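Local coordinates for protein polyketide synthase PksR (Bacillus subtilis, PDB 4U3V) that contributes to intermediate steps in the synthesis of the antibiotic polyketide bacillaene, here through its double-hotdog enoyl-isomerase domain, at residues S134-I142 and D266-H277. Sequence-based numbering, arbitrary orientation.
Sequences SFEPKKVNI and DVINESSETVLH
Lys138 lies across Thr274, His277 and Asp266 where the linker leaving the first half of this double-hotdog domain crosses the hairpin of strands 260-268 and 274-283 in the second half. From its base outward, Lys138 CB packs against Thr274 OG1 and CG2, and CG still borders OG1 at 4.2 Å. The chain bends at chi3 (-122°), which carries CE over one face of the His277 ring, a CH-pi contact 3.6 Å from its centroid. NZ then forms a salt bridge with Asp266 OD1 at 3.1 Å, on the syn side of the carboxylate; its bond to OD2 is weak. On the side opposite Lys138, the Phe135 ring meets His277 obliquely, the ring centroids 4.4 Å apart.

Lys138 also uses its backbone on Thr274: O accepts from Thr274 N, and N donates to Thr274 OG1 (2.8 Å). That hydroxyl also shares a hydrogen bond with His277 NE2, while Gln237 holds ND1, so both ring nitrogens are engaged and the ring's rotation is fixed. Further along, Val140 CG1 and Ile142 CD1 meet Ile268 CD1. Val140 N donates almost straight (175°) to Ser272 O, and Ser272 OG returns a bond to Val140 O at 2.9 Å from above the carbonyl plane.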
ATOM      1  N   SER A 134      13.276 -11.182 -10.505  1.00 48.16           N
ATOM      2  CA  SER A 134      12.509 -12.380 -10.241  1.00 46.91           C
ATOM      3  C   SER A 134      11.884 -12.267  -8.854  1.00 51.42           C
ATOM      4  O   SER A 134      12.317 -11.463  -8.025  1.00 58.18           O
ATOM      5  CB  SER A 134      13.380 -13.636 -10.369  1.00 60.64           C
ATOM      6  OG  SER A 134      14.300 -13.728  -9.295  1.00 62.28           O
ATOM      7  N   PHE A 135      10.806 -13.000  -8.640  1.00 47.91           N
ATOM      8  CA  PHE A 135      10.227 -13.101  -7.316  1.00 48.15           C
ATOM      9  C   PHE A 135      10.520 -14.494  -6.767  1.00 55.11           C
ATOM     10  O   PHE A 135      10.010 -15.508  -7.271  1.00 49.84           O
ATOM     11  CB  PHE A 135       8.715 -12.843  -7.354  1.00 47.16           C
ATOM     12  CG  PHE A 135       8.045 -12.970  -6.012  1.00 41.57           C
ATOM     13  CD1 PHE A 135       8.054 -11.911  -5.109  1.00 38.41           C
ATOM     14  CD2 PHE A 135       7.438 -14.167  -5.628  1.00 40.70           C
ATOM     15  CE1 PHE A 135       7.517 -12.059  -3.844  1.00 38.78           C
ATOM     16  CE2 PHE A 135       6.866 -14.306  -4.374  1.00 38.00           C
ATOM     17  CZ  PHE A 135       6.906 -13.247  -3.479  1.00 41.84           C
ATOM     18  N   GLU A 136      11.346 -14.533  -5.727  1.00 50.44           N
ATOM     19  CA  GLU A 136      11.683 -15.772  -5.060  1.00 52.55           C
ATOM     20  C   GLU A 136      10.897 -15.862  -3.767  1.00 45.54           C
ATOM     21  O   GLU A 136      11.183 -15.132  -2.815  1.00 55.71           O
ATOM     22  CB  GLU A 136      13.193 -15.840  -4.787  1.00 56.93           C
ATOM     23  CG  GLU A 136      14.066 -15.461  -5.984  1.00 59.87           C
ATOM     24  CD  GLU A 136      14.097 -16.535  -7.067  1.00 75.59           C
ATOM     25  OE1 GLU A 136      13.788 -17.711  -6.767  1.00 75.82           O
ATOM     26  OE2 GLU A 136      14.421 -16.202  -8.228  1.00 77.70           O
ATOM     27  N   PRO A 137       9.874 -16.736  -3.746  1.00 44.73           N
ATOM     28  CA  PRO A 137       9.031 -16.982  -2.582  1.00 48.36           C
ATOM     29  C   PRO A 137       9.829 -17.495  -1.371  1.00 60.60           C
ATOM     30  O   PRO A 137      10.917 -18.073  -1.524  1.00 50.10           O
ATOM     31  CB  PRO A 137       8.043 -18.050  -3.072  1.00 45.83           C
ATOM     32  CG  PRO A 137       8.054 -17.945  -4.558  1.00 50.20           C
ATOM     33  CD  PRO A 137       9.439 -17.509  -4.922  1.00 45.55           C
ATOM     34  N   LYS A 138       9.313 -17.210  -0.181  1.00 48.36           N
ATOM     35  CA  LYS A 138       9.943 -17.609   1.065  1.00 43.27           C
ATOM     36  C   LYS A 138       8.928 -18.469   1.789  1.00 56.72           C
ATOM     37  O   LYS A 138       7.734 -18.392   1.501  1.00 48.89           O
ATOM     38  CB  LYS A 138      10.325 -16.376   1.893  1.00 49.04           C
ATOM     39  CG  LYS A 138      11.384 -15.478   1.252  1.00 48.68           C
ATOM     40  CD  LYS A 138      11.722 -14.306   2.154  1.00 56.93           C
ATOM     41  CE  LYS A 138      11.477 -12.973   1.468  1.00 60.39           C
ATOM     42  NZ  LYS A 138      11.325 -11.870   2.465  1.00 58.91           N
ATOM     43  N   LYS A 139       9.396 -19.415   2.592  1.00 56.13           N
ATOM     44  CA  LYS A 139       8.459 -20.243   3.326  1.00 58.66           C
ATOM     45  C   LYS A 139       8.257 -19.605   4.685  1.00 44.09           C
ATOM     46  O   LYS A 139       9.186 -19.003   5.228  1.00 58.48           O
ATOM     47  CB  LYS A 139       8.947 -21.697   3.430  1.00 67.38           C
ATOM     48  CG  LYS A 139       8.784 -22.484   2.133  1.00 69.46           C
ATOM     49  CD  LYS A 139       8.603 -23.981   2.378  1.00 83.14           C
ATOM     50  CE  LYS A 139       9.925 -24.735   2.296  1.00 78.78           C
ATOM     51  NZ  LYS A 139      10.763 -24.319   1.132  1.00 68.39           N
ATOM     52  N   VAL A 140       7.003 -19.565   5.126  1.00 48.11           N
ATOM     53  CA  VAL A 140       6.650 -19.020   6.431  1.00 46.94           C
ATOM     54  C   VAL A 140       5.608 -19.920   7.090  1.00 55.91           C
ATOM     55  O   VAL A 140       4.503 -20.102   6.564  1.00 61.76           O
ATOM     56  CB  VAL A 140       6.105 -17.571   6.312  1.00 46.92           C
ATOM     57  CG1 VAL A 140       5.651 -17.048   7.668  1.00 49.98           C
ATOM     58  CG2 VAL A 140       7.152 -16.642   5.699  1.00 42.91           C
ATOM     59  N   ASN A 141       5.973 -20.522   8.223  1.00 49.66           N
ATOM     60  CA  ASN A 141       5.000 -21.233   9.039  1.00 53.29           C
ATOM     61  C   ASN A 141       4.200 -20.258   9.895  1.00 52.70           C
ATOM     62  O   ASN A 141       4.697 -19.769  10.902  1.00 53.01           O
ATOM     63  CB  ASN A 141       5.688 -22.286   9.935  1.00 45.99           C
ATOM     64  CG  ASN A 141       4.715 -23.328  10.458  1.00 55.81           C
ATOM     65  OD1 ASN A 141       3.558 -23.028  10.761  1.00 49.60           O
ATOM     66  ND2 ASN A 141       5.175 -24.573  10.542  1.00 56.43           N
ATOM     67  N   ILE A 142       2.956 -20.008   9.494  1.00 49.81           N
ATOM     68  CA  ILE A 142       2.113 -18.991  10.113  1.00 45.92           C
ATOM     69  C   ILE A 142       1.756 -19.414  11.527  1.00 52.59           C
ATOM     70  O   ILE A 142       1.708 -18.588  12.456  1.00 42.73           O
ATOM     71  CB  ILE A 142       0.819 -18.797   9.289  1.00 46.92           C
ATOM     72  CG1 ILE A 142       1.112 -17.980   8.035  1.00 54.56           C
ATOM     73  CG2 ILE A 142      -0.290 -18.173  10.120  1.00 46.33           C
ATOM     74  CD1 ILE A 142       1.712 -16.615   8.319  1.00 47.88           C
ATOM     75  N   ASP A 266       5.925  -9.000   4.638  1.00 29.05           N
ATOM     76  CA  ASP A 266       5.737 -10.190   3.759  1.00 28.69           C
ATOM     77  C   ASP A 266       4.272 -10.590   3.698  1.00 24.75           C
ATOM     78  O   ASP A 266       3.588 -10.783   4.702  1.00 30.85           O
ATOM     79  CB  ASP A 266       6.565 -11.386   4.260  1.00 31.47           C
ATOM     80  CG  ASP A 266       8.066 -11.228   4.029  1.00 41.01           C
ATOM     81  OD1 ASP A 266       8.487 -10.641   3.013  1.00 47.28           O
ATOM     82  OD2 ASP A 266       8.845 -11.780   4.838  1.00 51.21           O
ATOM     83  N   VAL A 267       3.774 -10.744   2.469  1.00 29.41           N
ATOM     84  CA  VAL A 267       2.416 -11.206   2.283  1.00 27.65           C
ATOM     85  C   VAL A 267       2.490 -12.713   1.989  1.00 26.90           C
ATOM     86  O   VAL A 267       3.294 -13.101   1.155  1.00 30.13           O
ATOM     87  CB  VAL A 267       1.786 -10.555   1.030  1.00 30.53           C
ATOM     88  CG1 VAL A 267       0.350 -10.992   0.955  1.00 28.89           C
ATOM     89  CG2 VAL A 267       1.877  -9.016   1.143  1.00 30.29           C
ATOM     90  N   ILE A 268       1.704 -13.490   2.720  1.00 31.31           N
ATOM     91  CA  ILE A 268       1.807 -14.966   2.694  1.00 39.31           C
ATOM     92  C   ILE A 268       0.448 -15.571   2.349  1.00 33.53           C
ATOM     93  O   ILE A 268      -0.588 -15.096   2.809  1.00 34.94           O
ATOM     94  CB  ILE A 268       2.292 -15.478   4.067  1.00 41.28           C
ATOM     95  CG1 ILE A 268       3.516 -14.680   4.510  1.00 37.30           C
ATOM     96  CG2 ILE A 268       2.538 -16.992   4.057  1.00 38.93           C
ATOM     97  CD1 ILE A 268       3.544 -14.385   6.002  1.00 41.10           C
ATOM     98  N   ASN A 269       0.435 -16.603   1.502  1.00 37.78           N
ATOM     99  CA  ASN A 269      -0.825 -17.254   1.164  1.00 38.82           C
ATOM    100  C   ASN A 269      -1.219 -18.309   2.192  1.00 52.13           C
ATOM    101  O   ASN A 269      -0.559 -18.450   3.232  1.00 47.90           O
ATOM    102  CB  ASN A 269      -0.773 -17.844  -0.252  1.00 41.67           C
ATOM    103  CG  ASN A 269       0.303 -18.903  -0.399  1.00 44.37           C
ATOM    104  OD1 ASN A 269       0.798 -19.450   0.593  1.00 45.56           O
ATOM    105  ND2 ASN A 269       0.682 -19.191  -1.639  1.00 44.20           N
ATOM    106  N   GLU A 270      -2.328 -18.999   1.943  1.00 52.82           N
ATOM    107  CA  GLU A 270      -2.827 -19.965   2.915  1.00 56.48           C
ATOM    108  C   GLU A 270      -2.114 -21.306   2.777  1.00 63.75           C
ATOM    109  O   GLU A 270      -2.499 -22.301   3.399  1.00 72.80           O
ATOM    110  CB  GLU A 270      -4.345 -20.090   2.842  1.00 56.13           C
ATOM    111  CG  GLU A 270      -5.065 -18.923   3.511  1.00 67.78           C
ATOM    112  CD  GLU A 270      -6.468 -19.265   3.977  1.00 71.11           C
ATOM    113  OE1 GLU A 270      -7.344 -19.496   3.115  1.00 69.43           O
ATOM    114  OE2 GLU A 270      -6.714 -19.252   5.203  1.00 75.54           O
ATOM    115  N   SER A 271      -1.012 -21.296   2.032  1.00 60.43           N
ATOM    116  CA  SER A 271      -0.174 -22.474   1.879  1.00 58.10           C
ATOM    117  C   SER A 271       1.272 -22.158   2.251  1.00 56.45           C
ATOM    118  O   SER A 271       2.200 -22.715   1.665  1.00 59.71           O
ATOM    119  CB  SER A 271      -0.236 -22.980   0.434  1.00 56.86           C
ATOM    120  OG  SER A 271       0.917 -22.588  -0.289  1.00 62.01           O
ATOM    121  N   SER A 272       1.467 -21.236   3.196  1.00 58.42           N
ATOM    122  CA  SER A 272       2.772 -21.056   3.838  1.00 53.04           C
ATOM    123  C   SER A 272       3.905 -20.455   3.008  1.00 54.91           C
ATOM    124  O   SER A 272       5.076 -20.552   3.384  1.00 54.02           O
ATOM    125  CB  SER A 272       3.224 -22.396   4.426  1.00 63.91           C
ATOM    126  OG  SER A 272       2.993 -22.441   5.820  1.00 77.14           O
ATOM    127  N   GLU A 273       3.579 -19.831   1.881  1.00 41.87           N
ATOM    128  CA  GLU A 273       4.620 -19.207   1.089  1.00 39.80           C
ATOM    129  C   GLU A 273       4.284 -17.766   0.752  1.00 41.70           C
ATOM    130  O   GLU A 273       3.098 -17.402   0.628  1.00 39.65           O
ATOM    131  CB  GLU A 273       4.896 -19.978  -0.188  1.00 48.37           C
ATOM    132  CG  GLU A 273       3.652 -20.229  -1.018  1.00 68.50           C
ATOM    133  CD  GLU A 273       3.768 -21.473  -1.879  1.00 81.27           C
ATOM    134  OE1 GLU A 273       4.894 -22.015  -1.991  1.00 76.26           O
ATOM    135  OE2 GLU A 273       2.736 -21.900  -2.446  1.00 78.64           O
ATOM    136  N   THR A 274       5.333 -16.972   0.599  1.00 37.15           N
ATOM    137  CA  THR A 274       5.165 -15.540   0.313  1.00 39.46           C
ATOM    138  C   THR A 274       4.873 -15.202  -1.140  1.00 42.33           C
ATOM    139  O   THR A 274       5.384 -15.851  -2.067  1.00 41.91           O
ATOM    140  CB  THR A 274       6.400 -14.699   0.648  1.00 35.86           C
ATOM    141  OG1 THR A 274       7.492 -15.031  -0.216  1.00 41.68           O
ATOM    142  CG2 THR A 274       6.779 -14.828   2.132  1.00 36.22           C
ATOM    143  N   VAL A 275       3.984 -14.229  -1.337  1.00 33.89           N
ATOM    144  CA  VAL A 275       3.496 -13.904  -2.685  1.00 30.86           C
ATOM    145  C   VAL A 275       3.697 -12.434  -3.067  1.00 37.43           C
ATOM    146  O   VAL A 275       3.529 -12.060  -4.234  1.00 34.52           O
ATOM    147  CB  VAL A 275       1.992 -14.266  -2.748  1.00 31.84           C
ATOM    148  CG1 VAL A 275       1.771 -15.785  -2.604  1.00 37.54           C
ATOM    149  CG2 VAL A 275       1.206 -13.551  -1.672  1.00 34.49           C
ATOM    150  N   LEU A 276       4.225 -11.645  -2.126  1.00 31.76           N
ATOM    151  CA  LEU A 276       4.501 -10.240  -2.386  1.00 28.69           C
ATOM    152  C   LEU A 276       5.339  -9.743  -1.199  1.00 25.66           C
ATOM    153  O   LEU A 276       5.079 -10.185  -0.069  1.00 28.40           O
ATOM    154  CB  LEU A 276       3.158  -9.495  -2.419  1.00 31.56           C
ATOM    155  CG  LEU A 276       3.135  -7.968  -2.414  1.00 32.29           C
ATOM    156  CD1 LEU A 276       3.828  -7.428  -3.645  1.00 29.26           C
ATOM    157  CD2 LEU A 276       1.674  -7.474  -2.387  1.00 32.58           C
ATOM    158  N   HIS A 277       6.396  -8.993  -1.490  1.00 24.68           N
ATOM    159  CA  HIS A 277       7.325  -8.461  -0.468  1.00 29.26           C
ATOM    160  C   HIS A 277       7.349  -6.963  -0.557  1.00 28.30           C
ATOM    161  O   HIS A 277       7.571  -6.389  -1.633  1.00 29.20           O
ATOM    162  CB  HIS A 277       8.771  -8.960  -0.633  1.00 29.06           C
ATOM    163  CG  HIS A 277       8.914 -10.472  -0.757  1.00 33.52           C
ATOM    164  ND1 HIS A 277       9.843 -11.046  -1.569  1.00 36.47           N
ATOM    165  CD2 HIS A 277       8.210 -11.527  -0.162  1.00 43.15           C
ATOM    166  CE1 HIS A 277       9.693 -12.389  -1.538  1.00 33.99           C
ATOM    167  NE2 HIS A 277       8.741 -12.687  -0.636  1.00 39.65           N
TER